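Local coordinates for protein anaphase-promoting complex subunit cut9 (Schizosaccharomyces pombe, PDB 2XPI) that serves as a tetratricopeptide-repeat subunit of the anaphase-promoting complex, a ubiquitin ligase controlling mitosis and G1, dimerizing with itself and binding hcn1, at residues G194-K197 with L198-M202; D238-S242 with N243-T247. One frame throughout, in Å; residues are numbered along the deposited sequence.

Overall arrangement
Contact 1 (194-202) precedes contact 2 (238-247) along the chain, and both lie in the region spanned by TPR repeats 1-7, which mediate homodimerization. Contact 1 is the N-terminal entry into helix 198-212, the first helix of TPR 4; contact 2 is the C-terminal exit from helix 234-242 in TPR 5. Their centres are 20 Å apart and their nearest atoms about 10 Å apart, so the two do not touch. Helix 216-229, between them in the chain, touches both: V229 on A200 and Y223 on L240. Both also meet the second subunit: contact 1 through several hydrogen bonds, contact 2 through packing of D238 on its K101.

Contact 1. Residues G194-K197 with L198-M202; sequences GGIK and LEASM
I196 and K197 meet the first turn of helix 198-212 at its N-terminus, where TPR 4 begins and K197 occupies the N-cap position. The backbone evidence for the cap lies in one carbonyl. K197 O accepts the N-H of S201 at 3.3 Å, with an N-H...O angle of 162°, which is the regular i to i+4 bond of an opening helix. A200 N lies nearer, 2.7 Å from K197 O, but its N-H is bent to 127° and the bond is weak.

Apolar contact is carried by a single branch of I196. Its CG2 is anti to the backbone N (chi1 -39° places CG1 beside that N instead), and this methyl reaches A200 CB at 3.9 Å. A200 also touches V229 of helix 216-229, while I196 also packs on W90 of the second subunit, so the pair joins the repeat to the dimer interface.

The polar ends of K197, E199 and S201 find partners beyond the two segments. K197, extended beyond CG, carries NZ to Q47 OE1, and E199 gives its two carboxylate oxygens to Q47 and N177, close to a bound gold cyanide ion. K197 NZ and E199 OE1 remain 5.9 Å apart; their opposite charges may still attract weakly. S201 OG is hydrogen-bonded to Q97 and Q99 of the second subunit, and S201 OG also lies 3.6 Å from I196 CG2.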
ATOM      1  N   GLY A 194      17.466   6.822 -23.088  1.00 45.08           N
ATOM      2  CA  GLY A 194      17.747   7.566 -21.876  1.00 41.15           C
ATOM      3  C   GLY A 194      17.333   6.820 -20.617  1.00 40.31           C
ATOM      4  O   GLY A 194      17.788   7.154 -19.522  1.00 38.86           O
ATOM      5  N   GLY A 195      16.455   5.828 -20.775  1.00 39.75           N
ATOM      6  CA  GLY A 195      15.995   5.007 -19.664  1.00 38.14           C
ATOM      7  C   GLY A 195      16.697   3.667 -19.600  1.00 36.57           C
ATOM      8  O   GLY A 195      17.588   3.405 -20.415  1.00 36.78           O
ATOM      9  N   ILE A 196      16.322   2.843 -18.618  1.00 36.47           N
ATOM     10  CA  ILE A 196      16.853   1.478 -18.450  1.00 38.34           C
ATOM     11  C   ILE A 196      16.334   0.572 -19.559  1.00 40.76           C
ATOM     12  O   ILE A 196      15.133   0.532 -19.797  1.00 42.35           O
ATOM     13  CB  ILE A 196      16.361   0.807 -17.146  1.00 37.84           C
ATOM     14  CG1 ILE A 196      16.303   1.777 -15.952  1.00 39.05           C
ATOM     15  CG2 ILE A 196      17.147  -0.479 -16.866  1.00 35.59           C
ATOM     16  CD1 ILE A 196      17.499   2.551 -15.763  1.00 43.02           C
ATOM     17  N   LYS A 197      17.206  -0.178 -20.228  1.00 41.48           N
ATOM     18  CA  LYS A 197      16.733  -1.045 -21.309  1.00 41.28           C
ATOM     19  C   LYS A 197      15.786  -2.051 -20.720  1.00 40.76           C
ATOM     20  O   LYS A 197      16.112  -2.686 -19.744  1.00 42.28           O
ATOM     21  CB  LYS A 197      17.885  -1.775 -21.981  1.00 41.78           C
ATOM     22  CG  LYS A 197      18.872  -0.869 -22.675  1.00 43.49           C
ATOM     23  CD  LYS A 197      19.727  -1.666 -23.619  1.00 47.57           C
ATOM     24  CE  LYS A 197      20.683  -0.757 -24.363  1.00 53.02           C
ATOM     25  NZ  LYS A 197      21.292  -1.452 -25.538  1.00 56.42           N
ATOM     26  N   LEU A 198      14.601  -2.191 -21.297  1.00 40.56           N
ATOM     27  CA  LEU A 198      13.637  -3.136 -20.759  1.00 37.85           C
ATOM     28  C   LEU A 198      14.233  -4.552 -20.689  1.00 41.19           C
ATOM     29  O   LEU A 198      13.844  -5.368 -19.840  1.00 41.94           O
ATOM     30  CB  LEU A 198      12.327  -3.092 -21.550  1.00 35.42           C
ATOM     31  CG  LEU A 198      11.403  -1.918 -21.211  1.00 36.08           C
ATOM     32  CD1 LEU A 198      10.228  -1.824 -22.182  1.00 36.05           C
ATOM     33  CD2 LEU A 198      10.899  -2.020 -19.770  1.00 35.02           C
ATOM     34  N   GLU A 199      15.193  -4.842 -21.560  1.00 42.87           N
ATOM     35  CA  GLU A 199      15.913  -6.104 -21.459  1.00 45.77           C
ATOM     36  C   GLU A 199      16.567  -6.246 -20.073  1.00 45.88           C
ATOM     37  O   GLU A 199      16.537  -7.319 -19.466  1.00 46.05           O
ATOM     38  CB  GLU A 199      16.978  -6.224 -22.549  1.00 49.70           C
ATOM     39  CG  GLU A 199      17.746  -7.546 -22.487  1.00 53.08           C
ATOM     40  CD  GLU A 199      18.845  -7.651 -23.531  1.00 58.90           C
ATOM     41  OE1 GLU A 199      18.952  -6.743 -24.392  1.00 60.54           O
ATOM     42  OE2 GLU A 199      19.605  -8.646 -23.486  1.00 61.20           O
ATOM     43  N   ALA A 200      17.160  -5.165 -19.567  1.00 43.08           N
ATOM     44  CA  ALA A 200      17.781  -5.218 -18.260  1.00 39.03           C
ATOM     45  C   ALA A 200      16.729  -5.499 -17.210  1.00 42.83           C
ATOM     46  O   ALA A 200      16.853  -6.446 -16.421  1.00 46.40           O
ATOM     47  CB  ALA A 200      18.466  -3.947 -17.965  1.00 37.20           C
ATOM     48  N   SER A 201      15.675  -4.692 -17.223  1.00 42.77           N
ATOM     49  CA  SER A 201      14.618  -4.754 -16.222  1.00 42.82           C
ATOM     50  C   SER A 201      13.980  -6.127 -16.105  1.00 43.41           C
ATOM     51  O   SER A 201      13.581  -6.547 -15.019  1.00 43.77           O
ATOM     52  CB  SER A 201      13.548  -3.700 -16.519  1.00 44.98           C
ATOM     53  OG  SER A 201      14.112  -2.392 -16.461  1.00 46.26           O
ATOM     54  N   MET A 202      13.874  -6.836 -17.217  1.00 43.33           N
ATOM     55  CA  MET A 202      13.294  -8.169 -17.161  1.00 44.34           C
ATOM     56  C   MET A 202      14.254  -9.233 -16.560  1.00 45.53           C
ATOM     57  O   MET A 202      13.802 -10.205 -15.947  1.00 44.13           O
ATOM     58  CB  MET A 202      12.746  -8.577 -18.536  1.00 45.40           C
ATOM     59  CG  MET A 202      11.572  -7.721 -18.990  1.00 45.66           C
ATOM     60  SD  MET A 202      10.700  -8.398 -20.419  1.00 66.67           S
ATOM     61  CE  MET A 202      11.694  -7.835 -21.789  1.00 41.69           C
TER

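Contact 2. Residues D238-S242 with N243-T247; sequences DQLVS and NHLLT
Q239 and N243 meet across the C-terminal end of helix 234-242 in TPR 5, which closes in a Schellman motif at H244 (phi 48°). Q239 O accepts the N-H of N243 at 2.8 Å. The two side chains run side by side in the same direction with amide planes 75° apart, and a bend at chi2 (-49°) brings Q239 OE1 to 2.9 Å from N243 ND2.

L240 contributes twice. Its carbonyl O takes the N-H of L245 at 3.1 Å, a bond back five residues that, with H244 N to V241 O, defines the motif. Its CD2 meets L245 CB at 4.0 Å, the side chains crossing at about a right angle, and also approaches L246 CG. Y223 of helix 216-229 touches L240 and L245, and L254 of helix 248-257 touches L240 and L246, tying the turn to both helices.

V241 supplies the second, weaker bond: its O receives H244 N at 3.3 Å. S242 follows, with OG bonded weakly to D238 OD2 inside the helix. One face of the H244 imidazole is covered by the backbone here, with V241 O 3.4 Å above the ring plane, displaced toward its edge.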
ATOM      1  N   ASP A 238      21.799  -3.089  -6.361  1.00 44.81           N
ATOM      2  CA  ASP A 238      21.386  -3.004  -4.982  1.00 44.26           C
ATOM      3  C   ASP A 238      20.978  -4.376  -4.433  1.00 45.00           C
ATOM      4  O   ASP A 238      21.220  -4.665  -3.272  1.00 47.90           O
ATOM      5  CB  ASP A 238      20.269  -1.982  -4.818  1.00 44.58           C
ATOM      6  CG  ASP A 238      19.710  -1.967  -3.416  1.00 50.96           C
ATOM      7  OD1 ASP A 238      18.503  -2.268  -3.246  1.00 52.61           O
ATOM      8  OD2 ASP A 238      20.490  -1.693  -2.476  1.00 55.13           O
ATOM      9  N   GLN A 239      20.358  -5.222  -5.254  1.00 41.94           N
ATOM     10  CA  GLN A 239      20.051  -6.576  -4.814  1.00 42.82           C
ATOM     11  C   GLN A 239      21.328  -7.397  -4.612  1.00 45.52           C
ATOM     12  O   GLN A 239      21.520  -7.985  -3.559  1.00 47.50           O
ATOM     13  CB  GLN A 239      19.110  -7.298  -5.779  1.00 41.42           C
ATOM     14  CG  GLN A 239      17.642  -6.890  -5.677  1.00 41.86           C
ATOM     15  CD  GLN A 239      17.107  -6.880  -4.251  1.00 45.21           C
ATOM     16  OE1 GLN A 239      17.006  -7.922  -3.597  1.00 49.70           O
ATOM     17  NE2 GLN A 239      16.751  -5.699  -3.766  1.00 44.27           N
ATOM     18  N   LEU A 240      22.198  -7.440  -5.617  1.00 44.75           N
ATOM     19  CA  LEU A 240      23.462  -8.153  -5.480  1.00 44.64           C
ATOM     20  C   LEU A 240      24.174  -7.748  -4.203  1.00 48.01           C
ATOM     21  O   LEU A 240      24.450  -8.583  -3.361  1.00 53.20           O
ATOM     22  CB  LEU A 240      24.367  -7.892  -6.675  1.00 43.17           C
ATOM     23  CG  LEU A 240      23.921  -8.623  -7.940  1.00 44.67           C
ATOM     24  CD1 LEU A 240      24.544  -7.988  -9.163  1.00 45.24           C
ATOM     25  CD2 LEU A 240      24.258 -10.111  -7.864  1.00 45.89           C
ATOM     26  N   VAL A 241      24.461  -6.466  -4.060  1.00 46.61           N
ATOM     27  CA  VAL A 241      25.141  -5.953  -2.883  1.00 48.91           C
ATOM     28  C   VAL A 241      24.395  -6.160  -1.554  1.00 54.95           C
ATOM     29  O   VAL A 241      24.997  -6.553  -0.563  1.00 60.10           O
ATOM     30  CB  VAL A 241      25.454  -4.471  -3.063  1.00 46.63           C
ATOM     31  CG1 VAL A 241      25.846  -3.858  -1.743  1.00 46.19           C
ATOM     32  CG2 VAL A 241      26.540  -4.292  -4.117  1.00 45.67           C
ATOM     33  N   SER A 242      23.091  -5.916  -1.529  1.00 56.56           N
ATOM     34  CA  SER A 242      22.295  -6.075  -0.299  1.00 58.59           C
ATOM     35  C   SER A 242      22.018  -7.506   0.120  1.00 59.74           C
ATOM     36  O   SER A 242      21.818  -7.764   1.296  1.00 62.71           O
ATOM     37  CB  SER A 242      20.951  -5.361  -0.419  1.00 57.98           C
ATOM     38  OG  SER A 242      21.094  -4.012  -0.043  1.00 61.41           O
ATOM     39  N   ASN A 243      21.937  -8.415  -0.845  1.00 58.58           N
ATOM     40  CA  ASN A 243      21.719  -9.827  -0.564  1.00 61.01           C
ATOM     41  C   ASN A 243      23.056 -10.551  -0.495  1.00 63.04           C
ATOM     42  O   ASN A 243      23.109 -11.775  -0.363  1.00 63.83           O
ATOM     43  CB  ASN A 243      20.828 -10.468  -1.627  1.00 62.84           C
ATOM     44  CG  ASN A 243      19.353 -10.189  -1.401  1.00 65.89           C
ATOM     45  OD1 ASN A 243      18.910 -10.015  -0.264  1.00 67.82           O
ATOM     46  ND2 ASN A 243      18.579 -10.155  -2.489  1.00 65.93           N
ATOM     47  N   HIS A 244      24.131  -9.767  -0.587  1.00 63.23           N
ATOM     48  CA  HIS A 244      25.496 -10.269  -0.461  1.00 63.24           C
ATOM     49  C   HIS A 244      25.704 -11.505  -1.326  1.00 63.52           C
ATOM     50  O   HIS A 244      26.346 -12.466  -0.917  1.00 66.60           O
ATOM     51  CB  HIS A 244      25.827 -10.550   1.011  1.00 63.71           C
ATOM     52  CG  HIS A 244      25.622  -9.368   1.908  1.00 62.77           C
ATOM     53  ND1 HIS A 244      26.497  -8.302   1.946  1.00 61.77           N
ATOM     54  CD2 HIS A 244      24.633  -9.076   2.787  1.00 62.72           C
ATOM     55  CE1 HIS A 244      26.058  -7.405   2.811  1.00 61.61           C
ATOM     56  NE2 HIS A 244      24.930  -7.852   3.339  1.00 63.18           N
ATOM     57  N   LEU A 245      25.148 -11.472  -2.530  1.00 60.56           N
ATOM     58  CA  LEU A 245      25.299 -12.582  -3.461  1.00 59.11           C
ATOM     59  C   LEU A 245      26.710 -12.652  -4.041  1.00 58.67           C
ATOM     60  O   LEU A 245      27.059 -13.628  -4.705  1.00 59.60           O
ATOM     61  CB  LEU A 245      24.274 -12.473  -4.596  1.00 55.07           C
ATOM     62  CG  LEU A 245      22.913 -13.147  -4.440  1.00 53.84           C
ATOM     63  CD1 LEU A 245      22.534 -13.296  -2.992  1.00 55.46           C
ATOM     64  CD2 LEU A 245      21.874 -12.344  -5.168  1.00 52.20           C
ATOM     65  N   LEU A 246      27.512 -11.615  -3.806  1.00 55.85           N
ATOM     66  CA  LEU A 246      28.866 -11.575  -4.352  1.00 55.11           C
ATOM     67  C   LEU A 246      29.980 -11.516  -3.303  1.00 55.47           C
ATOM     68  O   LEU A 246      29.796 -10.985  -2.205  1.00 56.71           O
ATOM     69  CB  LEU A 246      29.017 -10.387  -5.296  1.00 52.41           C
ATOM     70  CG  LEU A 246      28.172 -10.425  -6.563  1.00 48.14           C
ATOM     71  CD1 LEU A 246      28.797  -9.517  -7.572  1.00 45.36           C
ATOM     72  CD2 LEU A 246      28.097 -11.831  -7.102  1.00 50.01           C
ATOM     73  N   THR A 247      31.139 -12.058  -3.650  1.00 54.23           N
ATOM     74  CA  THR A 247      32.319 -11.870  -2.817  1.00 56.83           C
ATOM     75  C   THR A 247      32.902 -10.495  -3.109  1.00 58.32           C
ATOM     76  O   THR A 247      32.674  -9.926  -4.173  1.00 56.46           O
ATOM     77  CB  THR A 247      33.402 -12.942  -3.066  1.00 58.12           C
ATOM     78  OG1 THR A 247      33.868 -12.854  -4.420  1.00 58.15           O
ATOM     79  CG2 THR A 247      32.859 -14.343  -2.799  1.00 56.57           C
TER